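Local coordinates for protein putative deoxyribonuclease yjjV (Escherichia coli, PDB 1ZZM) that probably hydrolyses ester bonds, as a metal-dependent, TatD-type hydrolase that binds two divalent metal cations per subunit, at residues C3-T8 with A31-I36. Sequence-based numbering, arbitrary orientation.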
loop_
_atom_site.group_PDB
_atom_site.type_symbol
_atom_site.label_atom_id
_atom_site.label_comp_id
_atom_site.label_asym_id
_atom_site.label_seq_id
_atom_site.Cartn_x
_atom_site.Cartn_y
_atom_site.Cartn_z
ATOM N N CYS A 3 -8.331 17.091 7.039
ATOM C CA CYS A 3 -7.769 15.791 6.660
ATOM C C CYS A 3 -8.964 14.852 6.468
ATOM O O CYS A 3 -9.518 14.308 7.432
ATOM C CB CYS A 3 -6.822 15.236 7.744
ATOM S SG CYS A 3 -6.246 13.517 7.413
ATOM N N ARG A 4 -9.371 14.679 5.219
ATOM C CA ARG A 4 -10.484 13.808 4.933
ATOM C C ARG A 4 -10.058 12.452 4.359
ATOM O O ARG A 4 -10.822 11.502 4.450
ATOM C CB ARG A 4 -11.454 14.497 3.974
ATOM C CG ARG A 4 -12.858 13.847 3.973
ATOM C CD ARG A 4 -13.707 14.261 2.772
ATOM N NE ARG A 4 -15.093 13.795 2.906
ATOM C CZ ARG A 4 -15.975 13.758 1.909
ATOM N NH1 ARG A 4 -15.615 14.159 0.692
ATOM N NH2 ARG A 4 -17.215 13.327 2.123
ATOM N N PHE A 5 -8.839 12.363 3.809
ATOM C CA PHE A 5 -8.322 11.127 3.182
ATOM C C PHE A 5 -6.888 10.786 3.620
ATOM O O PHE A 5 -6.104 11.680 3.936
ATOM C CB PHE A 5 -8.232 11.297 1.664
ATOM C CG PHE A 5 -9.479 11.791 1.031
ATOM C CD1 PHE A 5 -10.632 11.006 1.033
ATOM C CD2 PHE A 5 -9.507 13.045 0.434
ATOM C CE1 PHE A 5 -11.818 11.474 0.445
ATOM C CE2 PHE A 5 -10.677 13.523 -0.157
ATOM C CZ PHE A 5 -11.834 12.735 -0.150
ATOM N N ILE A 6 -6.558 9.495 3.609
ATOM C CA ILE A 6 -5.212 9.029 3.914
ATOM C C ILE A 6 -4.779 8.214 2.700
ATOM O O ILE A 6 -5.449 7.242 2.352
ATOM C CB ILE A 6 -5.142 8.067 5.142
ATOM C CG1 ILE A 6 -5.656 8.758 6.404
ATOM C CG2 ILE A 6 -3.668 7.636 5.366
ATOM C CD1 ILE A 6 -4.812 9.850 6.864
ATOM N N ASP A 7 -3.704 8.633 2.019
ATOM C CA ASP A 7 -3.200 7.834 0.908
ATOM C C ASP A 7 -2.344 6.773 1.592
ATOM O O ASP A 7 -1.215 7.061 2.037
ATOM C CB ASP A 7 -2.316 8.664 -0.033
ATOM C CG ASP A 7 -1.857 7.864 -1.271
ATOM O OD1 ASP A 7 -2.013 6.614 -1.310
ATOM O OD2 ASP A 7 -1.352 8.503 -2.218
ATOM N N THR A 8 -2.858 5.554 1.697
ATOM C CA THR A 8 -2.084 4.491 2.344
ATOM C C THR A 8 -0.947 3.880 1.524
ATOM O O THR A 8 -0.322 2.912 1.958
ATOM C CB THR A 8 -2.991 3.353 2.808
ATOM O OG1 THR A 8 -3.646 2.769 1.666
ATOM C CG2 THR A 8 -4.062 3.916 3.789
ATOM N N ALA A 31 -6.244 18.918 -1.250
ATOM C CA ALA A 31 -7.207 17.972 -1.828
ATOM C C ALA A 31 -7.873 17.164 -0.728
ATOM O O ALA A 31 -8.775 16.329 -0.991
ATOM C CB ALA A 31 -6.507 17.018 -2.785
ATOM N N GLY A 32 -7.429 17.385 0.502
ATOM C CA GLY A 32 -7.980 16.651 1.628
ATOM C C GLY A 32 -7.133 15.439 2.029
ATOM O O GLY A 32 -7.487 14.720 2.967
ATOM N N VAL A 33 -6.017 15.209 1.333
ATOM C CA VAL A 33 -5.143 14.082 1.670
ATOM C C VAL A 33 -4.195 14.564 2.767
ATOM O O VAL A 33 -3.170 15.157 2.499
ATOM C CB VAL A 33 -4.364 13.585 0.404
ATOM C CG1 VAL A 33 -3.507 12.376 0.733
ATOM C CG2 VAL A 33 -5.354 13.234 -0.685
ATOM N N GLY A 34 -4.552 14.257 4.006
ATOM C CA GLY A 34 -3.809 14.734 5.165
ATOM C C GLY A 34 -2.625 13.944 5.668
ATOM O O GLY A 34 -1.761 14.510 6.356
ATOM N N LYS A 35 -2.601 12.642 5.372
ATOM C CA LYS A 35 -1.481 11.783 5.763
ATOM C C LYS A 35 -1.187 10.864 4.589
ATOM O O LYS A 35 -2.078 10.525 3.793
ATOM C CB LYS A 35 -1.819 10.941 7.003
ATOM C CG LYS A 35 -1.962 11.801 8.271
ATOM C CD LYS A 35 -2.288 11.003 9.487
ATOM C CE LYS A 35 -2.070 11.864 10.723
ATOM N NZ LYS A 35 -2.808 13.149 10.633
ATOM N N ILE A 36 0.066 10.450 4.487
ATOM C CA ILE A 36 0.483 9.573 3.405
ATOM C C ILE A 36 1.434 8.519 3.980
ATOM O O ILE A 36 2.344 8.868 4.732
ATOM C CB ILE A 36 1.239 10.403 2.339
ATOM C CG1 ILE A 36 0.295 11.477 1.786
ATOM C CG2 ILE A 36 1.777 9.477 1.222
ATOM C CD1 ILE A 36 0.941 12.427 0.780
#
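F5 and D7 pair in parallel with V33 and I36 in the first beta-alpha-beta unit of this TIM-barrel-like TatD hydrolase, where strand 5-7 runs beside residues 33-36 of strand 33-39, their short axes 33° apart. G32 closes a Schellman motif after helix 21-30, and G32 O takes two donors: R4 N at 2.9 Å, on a lone pair, and F5 N at 2.8 Å, tilted 32° from the carbonyl plane. The ladder continues with G34 N to F5 O (3.0 Å) and D7 N to K35 O (3.1 Å). With CG beside its backbone N (chi1 -51°), the F5 ring lies back beside G32, its edge to A31 O, 3.5 Å from CE2; R4 CB sits over one face. An alanine at F5 would probably open a gap beside G32 and deprive F230 of its ring partner. C3 SG lies 3.5 Å from G34 CA, where a side chain would clash. V33 CG1 rests against D7 CB at 4.0 Å, while the D7 carboxylate hydrogen-bonds through OD2 to T206 OG1 and through OD1 to N of H9, a metal ligand. Helix 226-236 packs on F5 and V33, helix 241-256 on I6, and strand 59-63 flanks K35 and I36.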